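Local coordinates for ribonuclease J (PDB 5HAB), which probably degrades RNA as an exoribonuclease of the beta-CASP branch of the metallo-beta-lactamase fold, at residues A183-S188 with G218-I223; E418-L423 with I442-D447. The protein carries 1 engineered substitution. All coordinates share one frame; numbering follows the deposited sequence.

Contact 1 (A183-S188 with G218-I223)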
ATOM      1  N   ALA B 183     -16.018  35.367   5.366  1.00 44.91           N
ATOM      2  CA  ALA B 183     -17.473  35.376   5.459  1.00 31.66           C
ATOM      3  C   ALA B 183     -18.054  36.489   4.590  1.00 46.68           C
ATOM      4  O   ALA B 183     -17.744  37.665   4.773  1.00 41.20           O
ATOM      5  CB  ALA B 183     -17.923  35.543   6.905  1.00 34.54           C
ATOM      6  N   ILE B 184     -18.882  36.099   3.632  1.00 38.80           N
ATOM      7  CA  ILE B 184     -19.584  37.034   2.774  1.00 34.62           C
ATOM      8  C   ILE B 184     -20.981  37.263   3.340  1.00 44.15           C
ATOM      9  O   ILE B 184     -21.846  36.395   3.263  1.00 40.10           O
ATOM     10  CB  ILE B 184     -19.629  36.527   1.326  1.00 37.26           C
ATOM     11  CG1 ILE B 184     -18.207  36.382   0.786  1.00 26.74           C
ATOM     12  CG2 ILE B 184     -20.450  37.462   0.450  1.00 42.43           C
ATOM     13  CD1 ILE B 184     -18.137  35.785  -0.583  1.00 31.79           C
ATOM     14  N   HIS B 185     -21.191  38.435   3.925  1.00 51.12           N
ATOM     15  CA  HIS B 185     -22.484  38.776   4.497  1.00 47.35           C
ATOM     16  C   HIS B 185     -23.406  39.345   3.428  1.00 44.96           C
ATOM     17  O   HIS B 185     -23.049  40.292   2.702  1.00 53.65           O
ATOM     18  CB  HIS B 185     -22.327  39.766   5.651  1.00 39.93           C
ATOM     19  CG  HIS B 185     -21.487  39.250   6.778  1.00 38.49           C
ATOM     20  ND1 HIS B 185     -22.004  38.485   7.801  1.00 46.53           N
ATOM     21  CD2 HIS B 185     -20.168  39.392   7.044  1.00 38.21           C
ATOM     22  CE1 HIS B 185     -21.039  38.179   8.650  1.00 52.95           C
ATOM     23  NE2 HIS B 185     -19.915  38.718   8.214  1.00 39.67           N
ATOM     24  N   THR B 186     -24.590  38.738   3.355  1.00 42.79           N
ATOM     25  CA  THR B 186     -25.651  39.090   2.422  1.00 42.20           C
ATOM     26  C   THR B 186     -26.902  39.413   3.230  1.00 44.25           C
ATOM     27  O   THR B 186     -26.984  39.044   4.406  1.00 48.83           O
ATOM     28  CB  THR B 186     -25.968  37.934   1.442  1.00 40.77           C
ATOM     29  OG1 THR B 186     -26.820  36.982   2.096  1.00 33.55           O
ATOM     30  CG2 THR B 186     -24.696  37.247   0.967  1.00 37.85           C
ATOM     31  N   PRO B 187     -27.891  40.084   2.609  1.00 49.41           N
ATOM     32  CA  PRO B 187     -29.140  40.368   3.328  1.00 52.19           C
ATOM     33  C   PRO B 187     -29.865  39.125   3.854  1.00 42.96           C
ATOM     34  O   PRO B 187     -30.686  39.255   4.761  1.00 54.33           O
ATOM     35  CB  PRO B 187     -30.000  41.086   2.275  1.00 47.25           C
ATOM     36  CG  PRO B 187     -29.319  40.849   0.962  1.00 54.34           C
ATOM     37  CD  PRO B 187     -27.874  40.722   1.281  1.00 48.96           C
ATOM     38  N   SER B 188     -29.569  37.950   3.304  1.00 42.94           N
ATOM     39  CA  SER B 188     -30.210  36.713   3.753  1.00 39.07           C
ATOM     40  C   SER B 188     -29.320  35.882   4.674  1.00 44.69           C
ATOM     41  O   SER B 188     -29.724  34.809   5.125  1.00 36.11           O
ATOM     42  CB  SER B 188     -30.632  35.860   2.559  1.00 49.89           C
ATOM     43  OG  SER B 188     -31.836  36.333   1.983  1.00 62.90           O
ATOM     44  N   GLY B 218     -22.486  31.093  13.440  1.00 41.50           N
ATOM     45  CA  GLY B 218     -23.432  29.995  13.480  1.00 41.11           C
ATOM     46  C   GLY B 218     -24.809  30.448  13.922  1.00 42.59           C
ATOM     47  O   GLY B 218     -25.817  30.095  13.311  1.00 48.86           O
ATOM     48  N   LYS B 219     -24.852  31.236  14.992  1.00 41.54           N
ATOM     49  CA  LYS B 219     -26.129  31.709  15.526  1.00 52.42           C
ATOM     50  C   LYS B 219     -26.784  32.798  14.667  1.00 49.58           C
ATOM     51  O   LYS B 219     -28.008  32.901  14.617  1.00 59.26           O
ATOM     52  CB  LYS B 219     -25.928  32.213  16.957  1.00 41.01           C
ATOM     53  CG  LYS B 219     -25.570  31.096  17.924  1.00 64.90           C
ATOM     54  CD  LYS B 219     -25.069  31.621  19.255  1.00 67.15           C
ATOM     55  CE  LYS B 219     -24.573  30.480  20.131  1.00 71.53           C
ATOM     56  NZ  LYS B 219     -23.714  30.960  21.249  1.00 82.72           N
ATOM     57  N   GLU B 220     -25.971  33.590  13.976  1.00 55.66           N
ATOM     58  CA  GLU B 220     -26.471  34.668  13.126  1.00 49.40           C
ATOM     59  C   GLU B 220     -27.097  34.122  11.848  1.00 54.23           C
ATOM     60  O   GLU B 220     -28.047  34.696  11.319  1.00 51.20           O
ATOM     61  CB  GLU B 220     -25.342  35.645  12.783  1.00 51.61           C
ATOM     62  CG  GLU B 220     -24.818  36.436  13.976  1.00 45.59           C
ATOM     63  CD  GLU B 220     -23.512  37.152  13.676  1.00 62.22           C
ATOM     64  OE1 GLU B 220     -23.126  37.227  12.487  1.00 68.46           O
ATOM     65  OE2 GLU B 220     -22.870  37.638  14.630  1.00 71.95           O
ATOM     66  N   GLY B 221     -26.552  33.019  11.345  1.00 54.70           N
ATOM     67  CA  GLY B 221     -27.119  32.364  10.181  1.00 41.97           C
ATOM     68  C   GLY B 221     -26.139  32.194   9.040  1.00 48.28           C
ATOM     69  O   GLY B 221     -25.786  33.162   8.365  1.00 44.42           O
ATOM     70  N   VAL B 222     -25.689  30.960   8.829  1.00 42.88           N
ATOM     71  CA  VAL B 222     -24.802  30.651   7.715  1.00 38.69           C
ATOM     72  C   VAL B 222     -25.583  29.891   6.657  1.00 31.68           C
ATOM     73  O   VAL B 222     -26.092  28.800   6.908  1.00 41.50           O
ATOM     74  CB  VAL B 222     -23.565  29.858   8.177  1.00 34.33           C
ATOM     75  CG1 VAL B 222     -22.689  29.500   6.988  1.00 30.32           C
ATOM     76  CG2 VAL B 222     -22.769  30.667   9.183  1.00 29.72           C
ATOM     77  N   ILE B 223     -25.688  30.491   5.477  1.00 36.12           N
ATOM     78  CA  ILE B 223     -26.387  29.903   4.341  1.00 43.95           C
ATOM     79  C   ILE B 223     -25.630  28.699   3.792  1.00 42.03           C
ATOM     80  O   ILE B 223     -26.214  27.649   3.512  1.00 34.65           O
ATOM     81  CB  ILE B 223     -26.593  30.949   3.224  1.00 41.94           C
ATOM     82  CG1 ILE B 223     -27.384  32.150   3.745  1.00 45.39           C
ATOM     83  CG2 ILE B 223     -27.278  30.320   2.021  1.00 39.09           C
ATOM     84  CD1 ILE B 223     -27.475  33.295   2.758  1.00 46.54           C
TER
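The imidazole of His185 and the carboxylate of Glu220 are the two flat groups that approach each other across this contact, and they meet only loosely: Glu220 OE1 approaches obliquely, 4.5 Å from His185 CE1. Each has its firmer partner elsewhere in the chain, His185 NE2 in a hydrogen bond with Glu168 and Glu220 OE2 in a salt bridge with Arg213. His185 ND1 lies 5.0 Å from Glu220 OE1. The closer packing is made by Ile223. With CG1 anti to its carbonyl carbon (chi1 -58°) and the chain extended beyond it, its terminal methyl reaches the turn after the strand. There Ile223 CD1 sits 3.6 Å from Ser188 O and 4.1 Å from Ser188 CB, and it also comes within 3.8 Å of Thr186 OG1. That hydroxyl belongs to an ST turn: Ser188 N donates to Thr186 OG1 at 3.2 Å, with an angle of 140° at the hydrogen, and Thr186 OG1 is also hydrogen-bonded to Gly189 O. The isoleucine methyl therefore packs against a turn that Thr186 OG1 bridges with its two hydrogen bonds. Gly221, with positive phi, takes the chain out of helix 211-220 and into strand 222-228. Strands 179-186 and 222-228 flank strand 189-194 in one of the two facing mixed sheets at the core of the metallo-beta-lactamase fold, Gly221 bonding through its backbone to Ala190; Leu217 of helix 211-220 touches His185, while Ile223 lies between the sheets, against Ile467 and Glu469 of strand 464-469 in the other.

Contact 2 (E418-L423 with I442-D447)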
ATOM      1  N   GLU B 418     -16.180  19.524  14.338  1.00 38.80           N
ATOM      2  CA  GLU B 418     -16.402  20.647  15.238  1.00 39.17           C
ATOM      3  C   GLU B 418     -16.700  21.945  14.481  1.00 39.86           C
ATOM      4  O   GLU B 418     -17.519  22.752  14.927  1.00 48.98           O
ATOM      5  CB  GLU B 418     -15.197  20.819  16.164  1.00 40.22           C
ATOM      6  CG  GLU B 418     -14.999  19.616  17.085  1.00 60.23           C
ATOM      7  CD  GLU B 418     -14.160  19.931  18.307  1.00 90.92           C
ATOM      8  OE1 GLU B 418     -14.026  19.041  19.175  1.00 65.61           O
ATOM      9  OE2 GLU B 418     -13.642  21.065  18.405  1.00 95.96           O
ATOM     10  N   LEU B 419     -16.052  22.146  13.338  1.00 35.33           N
ATOM     11  CA  LEU B 419     -16.356  23.307  12.499  1.00 40.82           C
ATOM     12  C   LEU B 419     -17.828  23.280  12.092  1.00 41.80           C
ATOM     13  O   LEU B 419     -18.532  24.293  12.149  1.00 40.89           O
ATOM     14  CB  LEU B 419     -15.466  23.338  11.254  1.00 33.63           C
ATOM     15  CG  LEU B 419     -15.763  24.461  10.253  1.00 39.41           C
ATOM     16  CD1 LEU B 419     -15.531  25.822  10.883  1.00 38.05           C
ATOM     17  CD2 LEU B 419     -14.926  24.314   8.996  1.00 28.75           C
ATOM     18  N   LEU B 420     -18.281  22.100  11.688  1.00 38.94           N
ATOM     19  CA  LEU B 420     -19.656  21.894  11.273  1.00 37.06           C
ATOM     20  C   LEU B 420     -20.604  22.172  12.437  1.00 46.86           C
ATOM     21  O   LEU B 420     -21.681  22.735  12.247  1.00 46.43           O
ATOM     22  CB  LEU B 420     -19.835  20.467  10.753  1.00 40.05           C
ATOM     23  CG  LEU B 420     -20.645  20.268   9.477  1.00 43.43           C
ATOM     24  CD1 LEU B 420     -20.257  21.312   8.450  1.00 28.23           C
ATOM     25  CD2 LEU B 420     -20.386  18.879   8.927  1.00 31.26           C
ATOM     26  N   ARG B 421     -20.192  21.804  13.648  1.00 39.45           N
ATOM     27  CA  ARG B 421     -21.053  22.026  14.809  1.00 51.24           C
ATOM     28  C   ARG B 421     -21.081  23.492  15.235  1.00 49.30           C
ATOM     29  O   ARG B 421     -22.061  23.955  15.817  1.00 50.49           O
ATOM     30  CB  ARG B 421     -20.601  21.165  15.990  1.00 49.18           C
ATOM     31  CG  ARG B 421     -20.909  19.680  15.853  1.00 73.63           C
ATOM     32  CD  ARG B 421     -20.789  18.948  17.194  1.00 71.73           C
ATOM     33  NE  ARG B 421     -21.072  19.809  18.344  1.00 81.76           N
ATOM     34  CZ  ARG B 421     -20.137  20.323  19.139  1.00 80.07           C
ATOM     35  NH1 ARG B 421     -18.856  20.065  18.908  1.00 76.84           N
ATOM     36  NH2 ARG B 421     -20.483  21.096  20.159  1.00 72.50           N
ATOM     37  N   MET B 422     -20.027  24.231  14.912  1.00 43.00           N
ATOM     38  CA  MET B 422     -19.967  25.640  15.277  1.00 38.15           C
ATOM     39  C   MET B 422     -20.704  26.535  14.279  1.00 46.66           C
ATOM     40  O   MET B 422     -21.523  27.367  14.668  1.00 42.38           O
ATOM     41  CB  MET B 422     -18.508  26.083  15.410  1.00 48.42           C
ATOM     42  CG  MET B 422     -17.827  25.558  16.667  1.00 54.26           C
ATOM     43  SD  MET B 422     -16.158  26.200  16.899  1.00 53.87           S
ATOM     44  CE  MET B 422     -15.291  25.383  15.560  1.00 57.84           C
ATOM     45  N   LEU B 423     -20.420  26.360  12.993  1.00 36.77           N
ATOM     46  CA  LEU B 423     -21.007  27.227  11.978  1.00 43.98           C
ATOM     47  C   LEU B 423     -22.459  26.872  11.683  1.00 38.74           C
ATOM     48  O   LEU B 423     -23.212  27.707  11.181  1.00 39.31           O
ATOM     49  CB  LEU B 423     -20.186  27.168  10.688  1.00 36.70           C
ATOM     50  CG  LEU B 423     -18.873  27.950  10.712  1.00 42.99           C
ATOM     51  CD1 LEU B 423     -18.135  27.808   9.387  1.00 30.96           C
ATOM     52  CD2 LEU B 423     -19.151  29.415  11.026  1.00 35.99           C
ATOM     53  N   ILE B 442     -18.161  13.815   2.570  1.00 22.66           N
ATOM     54  CA  ILE B 442     -19.590  13.552   2.474  1.00 24.27           C
ATOM     55  C   ILE B 442     -20.016  12.568   3.548  1.00 32.78           C
ATOM     56  O   ILE B 442     -21.047  12.762   4.193  1.00 28.19           O
ATOM     57  CB  ILE B 442     -19.957  13.025   1.068  1.00 28.09           C
ATOM     58  CG1 ILE B 442     -19.985  14.168   0.050  1.00 30.22           C
ATOM     59  CG2 ILE B 442     -21.286  12.264   1.094  1.00 27.31           C
ATOM     60  CD1 ILE B 442     -20.015  13.697  -1.384  1.00 25.87           C
ATOM     61  N   GLN B 443     -19.224  11.516   3.749  1.00 26.24           N
ATOM     62  CA  GLN B 443     -19.586  10.537   4.782  1.00 34.51           C
ATOM     63  C   GLN B 443     -19.542  11.166   6.181  1.00 41.10           C
ATOM     64  O   GLN B 443     -20.474  10.986   7.000  1.00 28.54           O
ATOM     65  CB  GLN B 443     -18.682   9.306   4.699  1.00 26.13           C
ATOM     66  CG  GLN B 443     -18.951   8.494   3.433  1.00 39.77           C
ATOM     67  CD  GLN B 443     -18.082   7.263   3.305  1.00 45.75           C
ATOM     68  OE1 GLN B 443     -16.853   7.340   3.356  1.00 44.59           O
ATOM     69  NE2 GLN B 443     -18.722   6.110   3.128  1.00 49.57           N
ATOM     70  N   MET B 444     -18.482  11.927   6.446  1.00 29.67           N
ATOM     71  CA  MET B 444     -18.431  12.669   7.709  1.00 27.00           C
ATOM     72  C   MET B 444     -19.656  13.588   7.912  1.00 36.37           C
ATOM     73  O   MET B 444     -20.272  13.590   8.977  1.00 30.54           O
ATOM     74  CB  MET B 444     -17.139  13.488   7.788  1.00 28.03           C
ATOM     75  CG  MET B 444     -16.919  14.213   9.110  1.00 28.77           C
ATOM     76  SD  MET B 444     -17.808  15.784   9.261  1.00 33.37           S
ATOM     77  CE  MET B 444     -17.172  16.674   7.843  1.00 30.27           C
ATOM     78  N   ALA B 445     -20.013  14.358   6.888  1.00 29.81           N
ATOM     79  CA  ALA B 445     -21.104  15.322   6.995  1.00 30.56           C
ATOM     80  C   ALA B 445     -22.444  14.624   7.180  1.00 30.96           C
ATOM     81  O   ALA B 445     -23.313  15.118   7.901  1.00 35.22           O
ATOM     82  CB  ALA B 445     -21.145  16.228   5.767  1.00 23.07           C
ATOM     83  N   GLU B 446     -22.616  13.481   6.524  1.00 28.01           N
ATOM     84  CA  GLU B 446     -23.815  12.676   6.737  1.00 34.31           C
ATOM     85  C   GLU B 446     -23.901  12.242   8.194  1.00 34.37           C
ATOM     86  O   GLU B 446     -24.981  12.278   8.787  1.00 34.84           O
ATOM     87  CB  GLU B 446     -23.836  11.452   5.817  1.00 31.22           C
ATOM     88  CG  GLU B 446     -24.058  11.783   4.347  1.00 27.18           C
ATOM     89  CD  GLU B 446     -23.952  10.562   3.449  1.00 26.86           C
ATOM     90  OE1 GLU B 446     -24.613  10.537   2.392  1.00 31.45           O
ATOM     91  OE2 GLU B 446     -23.194   9.633   3.792  1.00 33.05           O
ATOM     92  N   ASP B 447     -22.771  11.856   8.787  1.00 32.00           N
ATOM     93  CA  ASP B 447     -22.784  11.553  10.225  1.00 27.96           C
ATOM     94  C   ASP B 447     -23.231  12.771  11.041  1.00 38.77           C
ATOM     95  O   ASP B 447     -23.830  12.624  12.100  1.00 38.29           O
ATOM     96  CB  ASP B 447     -21.413  11.083  10.711  1.00 27.50           C
ATOM     97  CG  ASP B 447     -21.064   9.697  10.221  1.00 35.23           C
ATOM     98  OD1 ASP B 447     -21.969   8.995   9.724  1.00 39.06           O
ATOM     99  OD2 ASP B 447     -19.879   9.311  10.335  1.00 53.81           O
TER
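Leu420 and Met444 point at each other tip to tip between helices 413-423 and 435-447, both within the range of the Zn-dependent metallo-hydrolase RNA specificity domain. Leu420 CD2 is the atom that does the touching: it lies 4.0 Å from Met444 SD and equally 4.0 Å from Met444 CE, so one methyl group rests against the sulfur and the terminal methyl alike. Met444 gets there by a bent route. Its CG is anti to the backbone N (chi1 -175°), and turns at chi2 and chi3 then fold the sulfur and terminal methyl round toward the leucine. To one side of the sulfur the same Leu420 CD2 also meets the next residue, 4.1 Å from Ala445 CA and 4.2 Å from Ala445 CB, the small alanine letting it come close to the backbone. Helix 413-423 packs on strand 222-228 of the mixed sheet through Leu225, which with Pro425 touches Leu420, while Arg413, His416 and Trp417 of the same helix touch Met444. On its outer side, helix 435-447 faces another copy of the protein, where Glu446 forms a salt bridge with Arg460 of the third subunit. Between the two segments there is no hydrogen bond or salt bridge; the three touching residues are buried, and the helices are joined here by dispersion and hydrophobic burial through a single leucine methyl, a small apolar patch without directional bonding.

Overall arrangement
Both contacts lie on the same side of the chain's centre, with their own centres 18 Å apart, and the chain completes contact 1 before it opens contact 2. They touch directly: Val222 CG2 of 218-223 packs 3.6 Å from Leu423 O at the end of helix 413-423. Strand 222-228 forms a further link, since it starts within contact 1 and its Leu225 touches Leu419 and Leu423 of 418-423, while strand 427-431, which follows helix 413-423 and precedes helix 435-447 in the sequence, is its neighbour in the sheet. Neither contact reaches the RNA: the nearest atom of contact 1 is about 20 Å from the bound nucleic acid, and the nearest atom of contact 2 is about 15 Å from the bound nucleic acid.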